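Local coordinates for protein malate dehydrogenase (Pyrococcus horikoshii, PDB 1V9N) that catalyses the NAD-dependent interconversion of (S)-malate and oxaloacetate as a homodimer of the LDH2/MDH2 oxidoreductase family, at residues V45-E53 against G323-L334; S86-G97 against T115-N126. All blocks are in the same frame, centred on the assembly; numbering follows the deposited sequence.

Contact 1: V45-E53 against G323-L334; sequences VMADLRGVE and GEKGFLTMETRL. With NDP (NADPH dihydro-nicotinamide-adenine-dinucleotide phosphate), chain B.
The guanidinium of Arg50 lies over the ring of Phe327 in a cation-pi contact, its CZ 4.3 Å from the ring centroid and the two planes nearly perpendicular, so that NH1 points at the middle of the face. This is the cofactor site: the N-terminal turn of helix 324-336 receives the 2'-phosphate of NADPH. Gly326 N gives a nearly straight bond to O1X of NDP (2.8 Å), and Arg50 NH2 reaches O2X of NDP at 3.1 Å. The same NH2 also donates to a lone pair of Gly323 O (2.8 Å), while Gly326, with no side chain, lets its CA pack over one guanidinium face, 3.4 Å from Arg50 NH2. The bend at chi3 (68°) turns the arginine tip back to the helix. A leucine in place of Arg50 would probably leave the phosphate short of a charged partner and the Phe327 face without its cation. Where helix 34-49 ends, Gly51 closes a Schellman motif. Leu49 sets its CB against Met330 CG and its methyls against Leu334, and Arg333, its NE in a salt bridge with Glu3, directs NH1 to Asp48 O in a weak, bent hydrogen bond. Thr329 CG2 comes to 3.2 Å from Leu49 O.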
loop_
_atom_site.group_PDB
_atom_site.type_symbol
_atom_site.label_atom_id
_atom_site.label_comp_id
_atom_site.label_asym_id
_atom_site.label_seq_id
_atom_site.Cartn_x
_atom_site.Cartn_y
_atom_site.Cartn_z
ATOM N N VAL A 45 14.791 13.715 15.605
ATOM C CA VAL A 45 15.298 14.936 14.987
ATOM C C VAL A 45 14.980 14.953 13.500
ATOM O O VAL A 45 14.658 16.003 12.942
ATOM C CB VAL A 45 16.828 15.085 15.200
ATOM C CG1 VAL A 45 17.359 16.284 14.415
ATOM C CG2 VAL A 45 17.121 15.277 16.687
HETATM N N MSE A 46 15.058 13.793 12.853
HETATM C CA MSE A 46 14.745 13.734 11.433
HETATM C C MSE A 46 13.301 14.172 11.221
HETATM O O MSE A 46 12.999 14.890 10.267
HETATM C CB MSE A 46 14.938 12.320 10.876
HETATM C CG MSE A 46 14.566 12.224 9.394
HETATM SE SE MSE A 46 14.778 10.467 8.633
HETATM C CE MSE A 46 16.695 10.462 8.481
ATOM N N ALA A 47 12.409 13.736 12.111
ATOM C CA ALA A 47 10.999 14.097 12.019
ATOM C C ALA A 47 10.818 15.611 12.129
ATOM O O ALA A 47 10.043 16.210 11.384
ATOM C CB ALA A 47 10.202 13.399 13.122
ATOM N N ASP A 48 11.522 16.228 13.072
ATOM C CA ASP A 48 11.426 17.673 13.244
ATOM C C ASP A 48 11.997 18.393 12.017
ATOM O O ASP A 48 11.415 19.362 11.537
ATOM C CB ASP A 48 12.163 18.111 14.512
ATOM C CG ASP A 48 11.406 17.746 15.781
ATOM O OD1 ASP A 48 10.211 18.106 15.888
ATOM O OD2 ASP A 48 12.003 17.102 16.670
ATOM N N LEU A 49 13.123 17.902 11.511
ATOM C CA LEU A 49 13.762 18.487 10.336
ATOM C C LEU A 49 12.881 18.408 9.089
ATOM O O LEU A 49 12.825 19.356 8.298
ATOM C CB LEU A 49 15.095 17.788 10.052
ATOM C CG LEU A 49 16.268 18.097 10.984
ATOM C CD1 LEU A 49 17.462 17.227 10.624
ATOM C CD2 LEU A 49 16.632 19.574 10.861
ATOM N N ARG A 50 12.200 17.277 8.912
ATOM C CA ARG A 50 11.337 17.084 7.752
ATOM C C ARG A 50 9.978 17.754 7.917
ATOM O O ARG A 50 9.125 17.671 7.034
ATOM C CB ARG A 50 11.136 15.590 7.473
ATOM C CG ARG A 50 12.408 14.825 7.120
ATOM C CD ARG A 50 12.061 13.419 6.600
ATOM N NE ARG A 50 11.382 13.483 5.305
ATOM C CZ ARG A 50 12.007 13.674 4.145
ATOM N NH1 ARG A 50 13.323 13.800 4.118
ATOM N NH2 ARG A 50 11.315 13.780 3.017
ATOM N N GLY A 51 9.770 18.406 9.056
ATOM C CA GLY A 51 8.510 19.087 9.284
ATOM C C GLY A 51 7.386 18.226 9.821
ATOM O O GLY A 51 6.212 18.554 9.642
ATOM N N VAL A 52 7.727 17.121 10.475
ATOM C CA VAL A 52 6.708 16.245 11.040
ATOM C C VAL A 52 6.682 16.460 12.553
ATOM O O VAL A 52 7.099 15.591 13.326
ATOM C CB VAL A 52 7.003 14.750 10.744
ATOM C CG1 VAL A 52 5.813 13.897 11.151
ATOM C CG2 VAL A 52 7.317 14.555 9.267
ATOM N N GLU A 53 6.194 17.630 12.964
ATOM C CA GLU A 53 6.117 17.997 14.377
ATOM C C GLU A 53 5.506 16.911 15.250
ATOM O O GLU A 53 6.034 16.590 16.312
ATOM C CB GLU A 53 5.301 19.282 14.551
ATOM C CG GLU A 53 5.955 20.532 13.991
ATOM C CD GLU A 53 5.147 21.783 14.282
ATOM O OE1 GLU A 53 4.011 21.892 13.775
ATOM O OE2 GLU A 53 5.647 22.654 15.024
ATOM N N GLY A 323 8.598 13.067 -0.718
ATOM C CA GLY A 323 9.842 13.201 0.014
ATOM C C GLY A 323 10.525 14.531 -0.265
ATOM O O GLY A 323 11.351 14.986 0.526
ATOM N N GLU A 324 10.171 15.154 -1.386
ATOM C CA GLU A 324 10.766 16.424 -1.786
ATOM C C GLU A 324 10.563 17.561 -0.782
ATOM O O GLU A 324 11.532 18.203 -0.382
ATOM C CB GLU A 324 10.241 16.833 -3.165
ATOM C CG GLU A 324 10.834 18.120 -3.703
ATOM C CD GLU A 324 10.544 18.318 -5.177
ATOM O OE1 GLU A 324 9.455 17.912 -5.631
ATOM O OE2 GLU A 324 11.405 18.890 -5.879
ATOM N N LYS A 325 9.317 17.822 -0.390
ATOM C CA LYS A 325 9.045 18.878 0.588
ATOM C C LYS A 325 9.885 18.651 1.840
ATOM O O LYS A 325 10.525 19.571 2.345
ATOM C CB LYS A 325 7.570 18.886 0.997
ATOM C CG LYS A 325 6.599 19.426 -0.038
ATOM C CD LYS A 325 5.179 19.345 0.504
ATOM C CE LYS A 325 4.159 19.881 -0.474
ATOM N NZ LYS A 325 2.767 19.741 0.052
ATOM N N GLY A 326 9.870 17.417 2.336
ATOM C CA GLY A 326 10.623 17.079 3.533
ATOM C C GLY A 326 12.113 17.349 3.437
ATOM O O GLY A 326 12.706 17.906 4.364
ATOM N N PHE A 327 12.727 16.949 2.327
ATOM C CA PHE A 327 14.155 17.162 2.142
ATOM C C PHE A 327 14.494 18.648 2.056
ATOM O O PHE A 327 15.538 19.079 2.551
ATOM C CB PHE A 327 14.650 16.431 0.893
ATOM C CG PHE A 327 14.972 14.978 1.131
ATOM C CD1 PHE A 327 15.904 14.610 2.100
ATOM C CD2 PHE A 327 14.352 13.981 0.385
ATOM C CE1 PHE A 327 16.214 13.268 2.324
ATOM C CE2 PHE A 327 14.653 12.637 0.600
ATOM C CZ PHE A 327 15.585 12.279 1.570
ATOM N N LEU A 328 13.612 19.422 1.428
ATOM C CA LEU A 328 13.810 20.863 1.302
ATOM C C LEU A 328 13.642 21.510 2.672
ATOM O O LEU A 328 14.427 22.375 3.067
ATOM C CB LEU A 328 12.799 21.461 0.320
ATOM C CG LEU A 328 13.304 21.722 -1.102
ATOM C CD1 LEU A 328 13.911 20.461 -1.681
ATOM C CD2 LEU A 328 12.150 22.215 -1.962
ATOM N N THR A 329 12.607 21.090 3.392
ATOM C CA THR A 329 12.356 21.611 4.727
ATOM C C THR A 329 13.576 21.333 5.600
ATOM O O THR A 329 14.017 22.194 6.360
ATOM C CB THR A 329 11.131 20.947 5.359
ATOM O OG1 THR A 329 9.968 21.260 4.583
ATOM C CG2 THR A 329 10.933 21.443 6.788
HETATM N N MSE A 330 14.123 20.127 5.479
HETATM C CA MSE A 330 15.301 19.743 6.246
HETATM C C MSE A 330 16.464 20.668 5.903
HETATM O O MSE A 330 17.068 21.277 6.784
HETATM C CB MSE A 330 15.689 18.294 5.938
HETATM C CG MSE A 330 17.051 17.882 6.482
HETATM SE SE MSE A 330 17.494 16.012 6.184
HETATM C CE MSE A 330 18.844 15.742 4.868
ATOM N N GLU A 331 16.768 20.760 4.611
ATOM C CA GLU A 331 17.857 21.595 4.119
ATOM C C GLU A 331 17.798 22.984 4.752
ATOM O O GLU A 331 18.810 23.523 5.203
ATOM C CB GLU A 331 17.764 21.705 2.595
ATOM C CG GLU A 331 18.966 22.348 1.926
ATOM C CD GLU A 331 18.783 22.477 0.424
ATOM O OE1 GLU A 331 17.909 23.265 -0.002
ATOM O OE2 GLU A 331 19.503 21.787 -0.329
ATOM N N THR A 332 16.600 23.551 4.787
ATOM C CA THR A 332 16.387 24.871 5.362
ATOM C C THR A 332 16.735 24.911 6.849
ATOM O O THR A 332 17.605 25.672 7.282
ATOM C CB THR A 332 14.918 25.307 5.196
ATOM O OG1 THR A 332 14.627 25.492 3.805
ATOM C CG2 THR A 332 14.653 26.603 5.948
ATOM N N ARG A 333 16.046 24.080 7.622
ATOM C CA ARG A 333 16.240 24.022 9.062
ATOM C C ARG A 333 17.637 23.621 9.524
ATOM O O ARG A 333 17.976 23.791 10.694
ATOM C CB ARG A 333 15.184 23.099 9.668
ATOM C CG ARG A 333 13.778 23.580 9.379
ATOM C CD ARG A 333 12.717 22.689 9.975
ATOM N NE ARG A 333 11.393 23.285 9.822
ATOM C CZ ARG A 333 10.274 22.739 10.278
ATOM N NH1 ARG A 333 10.318 21.577 10.918
ATOM N NH2 ARG A 333 9.113 23.354 10.100
ATOM N N LEU A 334 18.455 23.098 8.619
ATOM C CA LEU A 334 19.810 22.704 8.987
ATOM C C LEU A 334 20.732 23.918 9.104
ATOM O O LEU A 334 21.689 23.910 9.882
ATOM C CB LEU A 334 20.377 21.715 7.968
ATOM C CG LEU A 334 19.888 20.270 8.102
ATOM C CD1 LEU A 334 20.454 19.419 6.975
ATOM C CD2 LEU A 334 20.323 19.719 9.454
HETATM P PA NDP B . 1.738 13.669 4.831
HETATM O O1A NDP B . 2.474 14.732 5.472
HETATM O O2A NDP B . 0.347 13.843 4.284
HETATM O O5B NDP B . 2.702 13.076 3.644
HETATM C C5B NDP B . 2.284 11.973 2.819
HETATM C C4B NDP B . 3.464 11.698 1.868
HETATM O O4B NDP B . 3.156 12.451 0.681
HETATM C C3B NDP B . 4.841 12.130 2.289
HETATM O O3B NDP B . 5.787 11.119 1.828
HETATM C C2B NDP B . 5.105 13.438 1.633
HETATM O O2B NDP B . 6.477 13.811 1.415
HETATM C C1B NDP B . 4.261 13.309 0.403
HETATM N N9A NDP B . 3.654 14.578 -0.085
HETATM C C8A NDP B . 3.114 15.667 0.657
HETATM N N7A NDP B . 2.647 16.597 -0.143
HETATM C C5A NDP B . 2.859 16.158 -1.419
HETATM C C6A NDP B . 2.585 16.676 -2.725
HETATM N N6A NDP B . 1.980 17.861 -2.864
HETATM N N1A NDP B . 2.943 15.951 -3.841
HETATM C C2A NDP B . 3.561 14.732 -3.708
HETATM N N3A NDP B . 3.857 14.157 -2.524
HETATM C C4A NDP B . 3.478 14.925 -1.406
HETATM O O3 NDP B . 1.676 12.353 5.688
HETATM P PN NDP B . 1.060 11.857 7.063
HETATM O O1N NDP B . 0.146 10.776 6.706
HETATM O O2N NDP B . 0.471 13.113 7.639
HETATM O O5D NDP B . 2.370 11.369 7.823
HETATM C C5D NDP B . 2.635 11.687 9.219
HETATM C C4D NDP B . 4.005 11.054 9.678
HETATM O O4D NDP B . 3.736 10.336 10.869
HETATM C C3D NDP B . 4.665 10.030 8.722
HETATM O O3D NDP B . 6.075 10.289 8.701
HETATM C C2D NDP B . 4.298 8.663 9.275
HETATM O O2D NDP B . 5.269 7.692 8.945
HETATM C C1D NDP B . 4.175 8.978 10.789
HETATM N N1N NDP B . 3.201 8.118 11.513
HETATM C C2N NDP B . 3.740 7.248 12.502
HETATM C C3N NDP B . 2.794 6.410 13.223
HETATM C C7N NDP B . 3.285 5.500 14.262
HETATM O O7N NDP B . 2.542 4.762 14.922
HETATM N N7N NDP B . 4.614 5.431 14.544
HETATM C C4N NDP B . 1.407 6.518 12.898
HETATM C C5N NDP B . 0.904 7.369 11.924
HETATM C C6N NDP B . 1.800 8.179 11.228
HETATM P P2B NDP B . 7.306 14.797 2.284
HETATM O O1X NDP B . 8.035 15.569 1.266
HETATM O O2X NDP B . 8.240 14.034 3.169
HETATM O O3X NDP B . 6.368 15.674 3.108
#

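Contact 2: S86-G97 against T115-N126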
loop_
_atom_site.group_PDB
_atom_site.type_symbol
_atom_site.label_atom_id
_atom_site.label_comp_id
_atom_site.label_asym_id
_atom_site.label_seq_id
_atom_site.Cartn_x
_atom_site.Cartn_y
_atom_site.Cartn_z
ATOM N N SER A 86 16.307 -15.159 3.814
ATOM C CA SER A 86 15.646 -13.921 3.404
ATOM C C SER A 86 14.582 -13.366 4.353
ATOM O O SER A 86 13.834 -12.464 3.976
ATOM C CB SER A 86 15.027 -14.099 2.012
ATOM O OG SER A 86 16.035 -14.236 1.026
ATOM N N TYR A 87 14.501 -13.884 5.574
ATOM C CA TYR A 87 13.502 -13.369 6.507
ATOM C C TYR A 87 13.840 -13.647 7.959
ATOM O O TYR A 87 14.716 -14.461 8.271
ATOM C CB TYR A 87 12.125 -13.971 6.202
ATOM C CG TYR A 87 11.897 -15.333 6.825
ATOM C CD1 TYR A 87 11.411 -15.449 8.128
ATOM C CD2 TYR A 87 12.218 -16.504 6.134
ATOM C CE1 TYR A 87 11.252 -16.699 8.730
ATOM C CE2 TYR A 87 12.063 -17.755 6.727
ATOM C CZ TYR A 87 11.579 -17.843 8.026
ATOM O OH TYR A 87 11.407 -19.072 8.617
ATOM N N ALA A 88 13.131 -12.956 8.844
ATOM C CA ALA A 88 13.293 -13.142 10.273
ATOM C C ALA A 88 12.081 -12.596 11.025
ATOM O O ALA A 88 11.444 -11.622 10.600
ATOM C CB ALA A 88 14.563 -12.461 10.758
ATOM N N LEU A 89 11.746 -13.260 12.124
ATOM C CA LEU A 89 10.653 -12.833 12.984
ATOM C C LEU A 89 11.363 -12.454 14.281
ATOM O O LEU A 89 12.015 -13.283 14.910
ATOM C CB LEU A 89 9.653 -13.970 13.207
ATOM C CG LEU A 89 8.599 -13.755 14.299
ATOM C CD1 LEU A 89 7.892 -12.425 14.101
ATOM C CD2 LEU A 89 7.601 -14.908 14.266
ATOM N N ILE A 90 11.242 -11.191 14.659
ATOM C CA ILE A 90 11.914 -10.660 15.839
ATOM C C ILE A 90 10.960 -10.285 16.973
ATOM O O ILE A 90 9.844 -9.831 16.727
ATOM C CB ILE A 90 12.687 -9.360 15.463
ATOM C CG1 ILE A 90 13.693 -9.634 14.339
ATOM C CG2 ILE A 90 13.332 -8.754 16.695
ATOM C CD1 ILE A 90 14.734 -10.677 14.657
ATOM N N ASP A 91 11.409 -10.477 18.211
ATOM C CA ASP A 91 10.621 -10.071 19.374
ATOM C C ASP A 91 11.440 -8.937 19.997
ATOM O O ASP A 91 12.584 -9.140 20.420
ATOM C CB ASP A 91 10.443 -11.214 20.379
ATOM C CG ASP A 91 9.470 -10.852 21.499
ATOM O OD1 ASP A 91 9.812 -9.972 22.318
ATOM O OD2 ASP A 91 8.354 -11.432 21.553
ATOM N N GLY A 92 10.850 -7.746 20.028
ATOM C CA GLY A 92 11.529 -6.570 20.551
ATOM C C GLY A 92 11.809 -6.485 22.039
ATOM O O GLY A 92 12.512 -5.571 22.482
ATOM N N ASP A 93 11.265 -7.417 22.812
ATOM C CA ASP A 93 11.479 -7.436 24.258
ATOM C C ASP A 93 11.164 -6.078 24.893
ATOM O O ASP A 93 11.837 -5.645 25.819
ATOM C CB ASP A 93 12.928 -7.854 24.550
ATOM C CG ASP A 93 13.152 -8.249 26.009
ATOM O OD1 ASP A 93 12.228 -8.814 26.629
ATOM O OD2 ASP A 93 14.265 -8.012 26.528
ATOM N N GLU A 94 10.136 -5.417 24.367
ATOM C CA GLU A 94 9.664 -4.115 24.846
ATOM C C GLU A 94 10.665 -2.965 24.796
ATOM O O GLU A 94 10.531 -1.977 25.525
ATOM C CB GLU A 94 9.095 -4.260 26.268
ATOM C CG GLU A 94 7.961 -5.267 26.334
ATOM C CD GLU A 94 7.121 -5.164 27.595
ATOM O OE1 GLU A 94 6.739 -4.035 27.981
ATOM O OE2 GLU A 94 6.825 -6.224 28.188
ATOM N N GLY A 95 11.659 -3.078 23.924
ATOM C CA GLY A 95 12.645 -2.019 23.816
ATOM C C GLY A 95 12.071 -0.808 23.110
ATOM O O GLY A 95 10.930 -0.827 22.648
ATOM N N LEU A 96 12.853 0.266 23.049
ATOM C CA LEU A 96 12.424 1.471 22.354
ATOM C C LEU A 96 12.162 1.054 20.907
ATOM O O LEU A 96 12.903 0.247 20.354
ATOM C CB LEU A 96 13.535 2.518 22.403
ATOM C CG LEU A 96 13.755 3.138 23.779
ATOM C CD1 LEU A 96 15.182 3.667 23.902
ATOM C CD2 LEU A 96 12.722 4.240 23.989
ATOM N N GLY A 97 11.107 1.595 20.303
ATOM C CA GLY A 97 10.779 1.246 18.932
ATOM C C GLY A 97 11.897 1.555 17.953
ATOM O O GLY A 97 12.146 0.782 17.025
ATOM N N THR A 115 20.967 -12.124 -0.430
ATOM C CA THR A 115 20.052 -12.971 -1.189
ATOM C C THR A 115 19.184 -12.230 -2.201
ATOM O O THR A 115 18.542 -12.853 -3.051
ATOM C CB THR A 115 19.098 -13.707 -0.241
ATOM O OG1 THR A 115 18.173 -12.762 0.317
ATOM C CG2 THR A 115 19.878 -14.363 0.896
ATOM N N GLY A 116 19.158 -10.906 -2.100
ATOM C CA GLY A 116 18.335 -10.122 -3.000
ATOM C C GLY A 116 17.100 -9.598 -2.282
ATOM O O GLY A 116 16.625 -8.504 -2.583
ATOM N N ILE A 117 16.595 -10.370 -1.321
ATOM C CA ILE A 117 15.398 -9.985 -0.566
ATOM C C ILE A 117 15.565 -10.114 0.945
ATOM O O ILE A 117 16.223 -11.031 1.428
ATOM C CB ILE A 117 14.169 -10.850 -0.953
ATOM C CG1 ILE A 117 13.880 -10.722 -2.451
ATOM C CG2 ILE A 117 12.941 -10.396 -0.151
ATOM C CD1 ILE A 117 13.461 -9.327 -2.870
ATOM N N GLY A 118 14.951 -9.195 1.682
ATOM C CA GLY A 118 15.021 -9.229 3.132
ATOM C C GLY A 118 13.722 -8.750 3.762
ATOM O O GLY A 118 13.327 -7.600 3.577
ATOM N N ILE A 119 13.050 -9.631 4.491
ATOM C CA ILE A 119 11.799 -9.282 5.159
ATOM C C ILE A 119 11.905 -9.586 6.644
ATOM O O ILE A 119 12.039 -10.740 7.049
ATOM C CB ILE A 119 10.596 -10.061 4.564
ATOM C CG1 ILE A 119 10.322 -9.568 3.141
ATOM C CG2 ILE A 119 9.355 -9.891 5.450
ATOM C CD1 ILE A 119 9.226 -10.333 2.412
ATOM N N VAL A 120 11.869 -8.540 7.458
ATOM C CA VAL A 120 11.956 -8.728 8.895
ATOM C C VAL A 120 10.705 -8.145 9.527
ATOM O O VAL A 120 10.307 -7.020 9.227
ATOM C CB VAL A 120 13.210 -8.047 9.495
ATOM C CG1 VAL A 120 13.222 -8.217 11.009
ATOM C CG2 VAL A 120 14.478 -8.664 8.901
ATOM N N ILE A 121 10.075 -8.936 10.383
ATOM C CA ILE A 121 8.877 -8.501 11.072
ATOM C C ILE A 121 9.141 -8.560 12.568
ATOM O O ILE A 121 9.791 -9.484 13.064
ATOM C CB ILE A 121 7.691 -9.386 10.678
ATOM C CG1 ILE A 121 7.468 -9.255 9.163
ATOM C CG2 ILE A 121 6.448 -8.975 11.439
ATOM C CD1 ILE A 121 6.413 -10.150 8.606
ATOM N N ALA A 122 8.644 -7.564 13.289
ATOM C CA ALA A 122 8.873 -7.511 14.721
ATOM C C ALA A 122 7.598 -7.329 15.527
ATOM O O ALA A 122 6.673 -6.643 15.104
ATOM C CB ALA A 122 9.861 -6.380 15.042
ATOM N N ARG A 123 7.550 -7.977 16.685
ATOM C CA ARG A 123 6.414 -7.849 17.586
ATOM C C ARG A 123 7.011 -7.449 18.922
ATOM O O ARG A 123 8.237 -7.407 19.075
ATOM C CB ARG A 123 5.673 -9.180 17.741
ATOM C CG ARG A 123 6.470 -10.231 18.504
ATOM C CD ARG A 123 5.716 -11.543 18.586
ATOM N NE ARG A 123 6.458 -12.546 19.348
ATOM C CZ ARG A 123 6.426 -13.848 19.083
ATOM N NH1 ARG A 123 5.691 -14.294 18.075
ATOM N NH2 ARG A 123 7.115 -14.702 19.829
ATOM N N ASN A 124 6.142 -7.164 19.885
ATOM C CA ASN A 124 6.555 -6.781 21.230
ATOM C C ASN A 124 7.541 -5.618 21.230
ATOM O O ASN A 124 8.568 -5.647 21.913
ATOM C CB ASN A 124 7.149 -7.992 21.960
ATOM C CG ASN A 124 7.257 -7.771 23.462
ATOM O OD1 ASN A 124 6.545 -6.944 24.027
ATOM N ND2 ASN A 124 8.140 -8.522 24.116
ATOM N N SER A 125 7.209 -4.586 20.462
ATOM C CA SER A 125 8.035 -3.393 20.358
ATOM C C SER A 125 7.252 -2.184 20.901
ATOM O O SER A 125 6.252 -2.344 21.600
ATOM C CB SER A 125 8.426 -3.167 18.893
ATOM O OG SER A 125 9.290 -2.052 18.744
ATOM N N ASN A 126 7.710 -0.980 20.568
ATOM C CA ASN A 126 7.075 0.254 21.017
ATOM C C ASN A 126 7.008 1.252 19.865
ATOM O O ASN A 126 7.547 0.993 18.793
ATOM C CB ASN A 126 7.867 0.852 22.195
ATOM C CG ASN A 126 7.444 0.275 23.535
ATOM O OD1 ASN A 126 6.326 0.525 23.996
ATOM N ND2 ASN A 126 8.322 -0.511 24.158
HETATM O O HOH W 1 8.761 -14.376 22.480
HETATM O O HOH W 2 7.288 -8.872 27.407
#
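Strands 87-91 and 117-123 run parallel, 19° apart, in a register that pairs Tyr87 with Ile119 and Asp91 with Arg123, and their backbone bonds run from Ile119 N to Ser86 O at one end to Gly92 N and Arg123 O at the other. On the face that carries Ala88, Ile90, Val120 and Ala122, Ile90 CG1 meets Val120 CG1 at 3.6 Å; helix 97-115 lies against this face through Leu107 and Ala108. Polar side chains gather at the C-terminal ends of the strands and in the turns that follow. Asp91 holds its CG anti to the backbone N (chi1 -172°), which carries the carboxylate across to the second strand. There OD2 takes Arg123 NE in a salt bridge of 3.1 Å, the oxygen near the guanidinium plane although the two flat groups stand 83° apart. A water joins OD2 to Arg123 NH2, and NH1 goes to Ser260 O. OD1 of Asp91 has two donors: Asn124 ND2, on its syn lone pair at 2.9 Å, and Asp93 N on the anti side, which makes an Asx turn. The type I' turn from Gly92 to Gly95 is tied down as Glu94 N donates to Asn124 O (2.9 Å) and Asn126 ND2 to Gly95 O (3.0 Å). At the other end Ser86 OG and Thr115 OG1 lie 2.7 Å apart, and Ser86 packs on Ser86 of the second subunit. With helix 97-115 between them, the two strands form a beta-alpha-beta crossover within the mixed sheet.

Overall arrangement
From the N terminus the chain passes through helices 16-29 and 34-49 to reach the first half of contact 1 at 45-53, and only after some 270 residues does helix 324-336 return to close that loop. Contact 2 is nested inside it: segment 86-97 leads into helix 97-115, and the strand after that helix closes a short loop that is helical throughout. The wide closure brings N-terminal and C-terminal helices together at the cofactor, whereas the narrow one joins neighbouring strands of the mixed sheet, next to the dimer partner. The two contacts do not touch; their centres are about 27 Å apart, on opposite sides of the chain's centre.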